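Long-range contacts in glycoside hydrolase family 31 (Kribbella flavida DSM 17836, PDB 5X3I), which hydrolyses the alpha-1,3-glucosidic linkages of the cyclic tetrasaccharide cyclobis-(1-6)-alpha-nigerosyl to release isomaltose inside the cell: residues 140-145 with 170-175; 203-208 with 247-252. The protein carries 1 engineered substitution. One frame throughout, in Å; residues are numbered along the deposited sequence.

Contact 1: 140-145 with 170-175; sequences SPAVWT and GVHRGR
Trp-144 and Arg-175 meet across two strands that are not direct neighbours: the axes of 143-145 and 170-175 come within 9.0 Å and run in broadly the same sense, 41° apart. Strand 159-167 lies between them, antiparallel to both, and takes up backbone bonds from each side, Val-143 pairing with Val-166, Thr-145 with Trp-164 and His-172 with Leu-165. The two segments therefore meet mainly through side chains. The guanidinium of Arg-175 lies flat over one face of the indole, planes 14° apart, a cation-pi stack with CZ 3.7 Å from the centroid of the Trp-144 six-membered ring. Its NH2 sits over the pyrrole part, 3.4 Å from Trp-144 CE2, while NH1 lies nearer CZ2. The side chain of Arg-175 leaves with CG anti to the backbone N (chi1 -179°) and bends at chi3, bringing the group back over the ring; its CB also touches Trp-144 CZ3, at 3.5 Å. Salt bridges from NE to Glu-163 and from NH1 to Glu-259 probably limit the guanidinium's rotation. This is one edge of the antiparallel sheet in the galactose mutarotase-like N-terminal domain of family 31, where 143-145 is the outermost strand. A classic beta bulge, with His-172 and Arg-173 both facing Leu-165, interrupts the regular alternation. Arg-173 CB approaches Trp-144 CH2 (4.0 Å) before its extended chain leads away to a salt bridge with Glu-259. The carbonyl carbon of Gly-174 comes to the edge of the indole, and CD2 of His-172, whose NE2 bonds Ser-167, lies 4.4 Å from Ala-142 CB.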
loop_
_atom_site.group_PDB
_atom_site.type_symbol
_atom_site.label_atom_id
_atom_site.label_comp_id
_atom_site.label_asym_id
_atom_site.label_seq_id
_atom_site.Cartn_x
_atom_site.Cartn_y
_atom_site.Cartn_z
ATOM N N SER A 140 33.379 -3.884 -6.167
ATOM C CA SER A 140 34.032 -2.717 -6.736
ATOM C C SER A 140 33.482 -1.433 -6.131
ATOM O O SER A 140 32.284 -1.175 -6.222
ATOM C CB SER A 140 33.854 -2.694 -8.252
ATOM O OG SER A 140 34.270 -3.912 -8.839
ATOM N N PRO A 141 34.351 -0.619 -5.518
ATOM C CA PRO A 141 33.950 0.648 -4.897
ATOM C C PRO A 141 33.421 1.655 -5.910
ATOM O O PRO A 141 33.838 1.639 -7.061
ATOM C CB PRO A 141 35.247 1.151 -4.262
ATOM C CG PRO A 141 36.319 0.550 -5.095
ATOM C CD PRO A 141 35.810 -0.809 -5.489
ATOM N N ALA A 142 32.514 2.521 -5.478
ATOM C CA ALA A 142 31.893 3.484 -6.378
ATOM C C ALA A 142 32.151 4.915 -5.941
ATOM O O ALA A 142 32.462 5.173 -4.786
ATOM C CB ALA A 142 30.392 3.231 -6.478
ATOM N N VAL A 143 32.023 5.845 -6.877
ATOM C CA VAL A 143 32.216 7.253 -6.575
ATOM C C VAL A 143 31.189 8.137 -7.264
ATOM O O VAL A 143 30.708 7.823 -8.350
ATOM C CB VAL A 143 33.626 7.746 -6.996
ATOM C CG1 VAL A 143 34.721 6.963 -6.279
ATOM C CG2 VAL A 143 33.793 7.667 -8.503
ATOM N N TRP A 144 30.890 9.263 -6.632
ATOM C CA TRP A 144 30.029 10.276 -7.212
ATOM C C TRP A 144 30.836 11.267 -8.039
ATOM O O TRP A 144 31.809 11.839 -7.561
ATOM C CB TRP A 144 29.266 11.021 -6.121
ATOM C CG TRP A 144 28.167 10.235 -5.477
ATOM C CD1 TRP A 144 28.198 9.640 -4.257
ATOM C CD2 TRP A 144 26.866 9.971 -6.021
ATOM N NE1 TRP A 144 26.996 9.025 -3.998
ATOM C CE2 TRP A 144 26.162 9.210 -5.069
ATOM C CE3 TRP A 144 26.231 10.305 -7.221
ATOM C CZ2 TRP A 144 24.852 8.777 -5.278
ATOM C CZ3 TRP A 144 24.937 9.871 -7.430
ATOM C CH2 TRP A 144 24.260 9.114 -6.460
ATOM N N THR A 145 30.407 11.484 -9.273
ATOM C CA THR A 145 31.096 12.380 -10.189
ATOM C C THR A 145 30.096 13.143 -11.034
ATOM O O THR A 145 28.997 12.649 -11.289
ATOM C CB THR A 145 32.041 11.607 -11.123
ATOM O OG1 THR A 145 32.598 12.500 -12.087
ATOM C CG2 THR A 145 31.292 10.501 -11.851
ATOM N N GLY A 170 29.889 0.038 -13.773
ATOM C CA GLY A 170 29.076 0.913 -14.598
ATOM C C GLY A 170 28.500 2.090 -13.839
ATOM O O GLY A 170 29.012 2.454 -12.785
ATOM N N VAL A 171 27.439 2.687 -14.378
ATOM C CA VAL A 171 26.766 3.784 -13.699
ATOM C C VAL A 171 25.553 3.267 -12.931
ATOM O O VAL A 171 24.549 2.869 -13.520
ATOM C CB VAL A 171 26.309 4.861 -14.680
ATOM C CG1 VAL A 171 25.811 6.068 -13.921
ATOM C CG2 VAL A 171 27.447 5.242 -15.618
ATOM N N HIS A 172 25.668 3.281 -11.611
ATOM C CA HIS A 172 24.673 2.694 -10.727
ATOM C C HIS A 172 23.472 3.583 -10.431
ATOM O O HIS A 172 22.337 3.111 -10.424
ATOM C CB HIS A 172 25.353 2.275 -9.425
ATOM C CG HIS A 172 26.524 1.368 -9.638
ATOM N ND1 HIS A 172 26.389 0.006 -9.794
ATOM C CD2 HIS A 172 27.846 1.633 -9.759
ATOM C CE1 HIS A 172 27.582 -0.532 -9.985
ATOM N NE2 HIS A 172 28.482 0.433 -9.972
ATOM N N ARG A 173 23.724 4.863 -10.176
ATOM C CA ARG A 173 22.668 5.805 -9.811
ATOM C C ARG A 173 22.916 7.168 -10.431
ATOM O O ARG A 173 24.067 7.542 -10.682
ATOM C CB ARG A 173 22.566 5.973 -8.292
ATOM C CG ARG A 173 22.439 4.684 -7.511
ATOM C CD ARG A 173 22.077 4.933 -6.065
ATOM N NE ARG A 173 21.952 3.668 -5.357
ATOM C CZ ARG A 173 21.714 3.549 -4.057
ATOM N NH1 ARG A 173 21.577 4.615 -3.294
ATOM N NH2 ARG A 173 21.624 2.349 -3.521
ATOM N N GLY A 174 21.836 7.874 -10.742
ATOM C CA GLY A 174 21.890 9.305 -10.968
ATOM C C GLY A 174 21.421 10.079 -9.753
ATOM O O GLY A 174 20.680 9.555 -8.912
ATOM N N ARG A 175 21.813 11.345 -9.687
ATOM C CA ARG A 175 21.372 12.252 -8.640
ATOM C C ARG A 175 21.348 13.691 -9.154
ATOM O O ARG A 175 22.189 14.078 -9.962
ATOM C CB ARG A 175 22.272 12.131 -7.415
ATOM C CG ARG A 175 21.871 13.017 -6.261
ATOM C CD ARG A 175 22.348 12.449 -4.936
ATOM N NE ARG A 175 23.777 12.645 -4.725
ATOM C CZ ARG A 175 24.468 12.069 -3.748
ATOM N NH1 ARG A 175 23.867 11.246 -2.901
ATOM N NH2 ARG A 175 25.764 12.310 -3.622
#

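Contact 2: 203-208 with 247-252; sequences LDAVVF and TWYSSA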
loop_
_atom_site.group_PDB
_atom_site.type_symbol
_atom_site.label_atom_id
_atom_site.label_comp_id
_atom_site.label_asym_id
_atom_site.label_seq_id
_atom_site.Cartn_x
_atom_site.Cartn_y
_atom_site.Cartn_z
ATOM N N LEU A 203 13.048 10.819 2.448
ATOM C CA LEU A 203 12.083 9.772 2.123
ATOM C C LEU A 203 12.506 9.084 0.840
ATOM O O LEU A 203 13.382 9.583 0.127
ATOM C CB LEU A 203 10.664 10.339 1.979
ATOM C CG LEU A 203 10.372 11.262 0.793
ATOM C CD1 LEU A 203 8.912 11.152 0.347
ATOM C CD2 LEU A 203 10.696 12.692 1.135
ATOM N N ASP A 204 11.918 7.923 0.558
ATOM C CA ASP A 204 12.169 7.271 -0.714
ATOM C C ASP A 204 10.872 6.724 -1.330
ATOM O O ASP A 204 9.816 6.839 -0.730
ATOM C CB ASP A 204 13.210 6.160 -0.544
ATOM C CG ASP A 204 12.740 5.003 0.346
ATOM O OD1 ASP A 204 11.659 5.062 0.966
ATOM O OD2 ASP A 204 13.494 4.013 0.433
ATOM N N ALA A 205 10.952 6.182 -2.540
ATOM C CA ALA A 205 9.795 5.534 -3.118
ATOM C C ALA A 205 10.113 4.099 -3.471
ATOM O O ALA A 205 10.721 3.828 -4.508
ATOM C CB ALA A 205 9.351 6.292 -4.349
ATOM N N VAL A 206 9.625 3.178 -2.649
ATOM C CA VAL A 206 9.744 1.761 -2.929
ATOM C C VAL A 206 8.582 1.025 -2.260
ATOM O O VAL A 206 8.245 1.287 -1.101
ATOM C CB VAL A 206 11.118 1.191 -2.455
ATOM C CG1 VAL A 206 11.343 1.426 -0.960
ATOM C CG2 VAL A 206 11.234 -0.276 -2.791
ATOM N N VAL A 207 8.018 0.056 -2.966
ATOM C CA VAL A 207 6.878 -0.669 -2.433
ATOM C C VAL A 207 7.357 -1.539 -1.291
ATOM O O VAL A 207 8.282 -2.329 -1.450
ATOM C CB VAL A 207 6.199 -1.532 -3.506
ATOM C CG1 VAL A 207 5.112 -2.399 -2.881
ATOM C CG2 VAL A 207 5.630 -0.645 -4.602
ATOM N N PHE A 208 6.738 -1.379 -0.132
ATOM C CA PHE A 208 7.133 -2.168 1.023
ATOM C C PHE A 208 5.956 -2.408 1.938
ATOM O O PHE A 208 5.145 -1.508 2.144
ATOM C CB PHE A 208 8.250 -1.452 1.794
ATOM C CG PHE A 208 8.672 -2.150 3.048
ATOM C CD1 PHE A 208 9.424 -3.307 2.991
ATOM C CD2 PHE A 208 8.332 -1.638 4.285
ATOM C CE1 PHE A 208 9.829 -3.943 4.144
ATOM C CE2 PHE A 208 8.726 -2.271 5.442
ATOM C CZ PHE A 208 9.475 -3.421 5.377
ATOM N N THR A 247 13.785 5.279 -5.902
ATOM C CA THR A 247 14.211 6.674 -5.875
ATOM C C THR A 247 14.222 7.182 -4.442
ATOM O O THR A 247 13.447 6.700 -3.613
ATOM C CB THR A 247 13.287 7.590 -6.696
ATOM O OG1 THR A 247 11.944 7.480 -6.199
ATOM C CG2 THR A 247 13.326 7.234 -8.170
ATOM N N TRP A 248 15.072 8.168 -4.166
ATOM C CA TRP A 248 15.241 8.741 -2.826
ATOM C C TRP A 248 15.119 10.263 -2.862
ATOM O O TRP A 248 15.469 10.900 -3.844
ATOM C CB TRP A 248 16.598 8.376 -2.227
ATOM C CG TRP A 248 16.870 6.928 -1.983
ATOM C CD1 TRP A 248 16.768 6.264 -0.797
ATOM C CD2 TRP A 248 17.343 5.977 -2.934
ATOM N NE1 TRP A 248 17.129 4.953 -0.959
ATOM C CE2 TRP A 248 17.488 4.752 -2.262
ATOM C CE3 TRP A 248 17.659 6.041 -4.290
ATOM C CZ2 TRP A 248 17.929 3.602 -2.901
ATOM C CZ3 TRP A 248 18.093 4.897 -4.919
ATOM C CH2 TRP A 248 18.227 3.696 -4.226
ATOM N N TYR A 249 14.643 10.846 -1.775
ATOM C CA TYR A 249 14.358 12.269 -1.752
ATOM C C TYR A 249 14.823 12.902 -0.456
ATOM O O TYR A 249 14.685 12.316 0.616
ATOM C CB TYR A 249 12.857 12.511 -1.954
ATOM C CG TYR A 249 12.355 11.903 -3.230
ATOM C CD1 TYR A 249 11.913 10.591 -3.267
ATOM C CD2 TYR A 249 12.354 12.626 -4.407
ATOM C CE1 TYR A 249 11.473 10.025 -4.431
ATOM C CE2 TYR A 249 11.915 12.069 -5.579
ATOM C CZ TYR A 249 11.469 10.766 -5.582
ATOM O OH TYR A 249 11.051 10.194 -6.749
ATOM N N SER A 250 15.407 14.089 -0.564
ATOM C CA SER A 250 15.710 14.890 0.609
ATOM C C SER A 250 15.659 16.362 0.252
ATOM O O SER A 250 16.035 16.764 -0.843
ATOM C CB SER A 250 17.081 14.528 1.188
ATOM O OG SER A 250 18.097 14.848 0.264
ATOM N N SER A 251 15.189 17.180 1.173
ATOM C CA SER A 251 15.200 18.606 0.909
ATOM C C SER A 251 15.767 19.358 2.108
ATOM O O SER A 251 15.492 19.042 3.260
ATOM C CB SER A 251 13.798 19.110 0.541
ATOM O OG SER A 251 12.838 18.735 1.508
ATOM N N ALA A 252 16.618 20.322 1.806
ATOM C CA ALA A 252 17.144 21.248 2.792
ATOM C C ALA A 252 17.379 22.547 2.056
ATOM O O ALA A 252 17.689 22.539 0.867
ATOM C CB ALA A 252 18.418 20.723 3.417
HETATM O O HOH W 1 10.691 5.144 -7.181
#
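Leu-203 and Tyr-249 form a hydrogen-bonded antiparallel pair in a buried contact, where strand 202-205, outermost in its sheet, adds on beside 247-252. Leu-203 N gives a bond to Tyr-249 O (2.9 Å), and Tyr-249 N returns one to Leu-203 O (2.6 Å). Asp-204 and Trp-248, the non-hydrogen-bonded pair, point to the face opposite Leu-203 and Tyr-249: Asp-204 CB lies 3.6 Å from Trp-248 CD1, while Tyr-33 and Arg-246 hold the carboxylate. CD2 of Leu-203 packs on Tyr-249 CB (3.8 Å), and the phenol edge faces Ala-205 CB. Thr-247 OG1 accepts from Tyr-249 OH (2.9 Å) and donates to the oxygen of a water (2.8 Å) that in turn donates to Ala-205 O, tying the two segments together. Chi1 of 58° sets OG1 between the backbone N and the carbonyl carbon, where it meets both partners. A valine in place of Thr-247 would probably leave the Tyr-249 hydroxyl without this acceptor and the water without its donor. Farther along, Val-207 rests on Glu-474, probably an active-site residue. Such antiparallel edge-strand pairing borders the sheet of the galactose mutarotase-like N-terminal domain in this family 31 hydrolase.

Both contacts belong to the same six-stranded antiparallel sheet and involve its two opposite outermost strands, 143-145 in contact 1 and 202-205 in contact 2. Their centres are about 18 Å apart. Contact 1 is only partly buried and lies far from the middle of the chain, about 30 Å from its centre; it skips a strand and relies on charge against an aromatic face. Contact 2, buried and about 15 Å from that centre, joins adjacent strands through backbone bonds, apolar packing and a water. Strand 255-261 separates 170-179 from 247-252, yet the two meet: Arg-173 CZ packs 3.5 Å from Trp-248 CH2, and Glu-259 touches residues of both contacts.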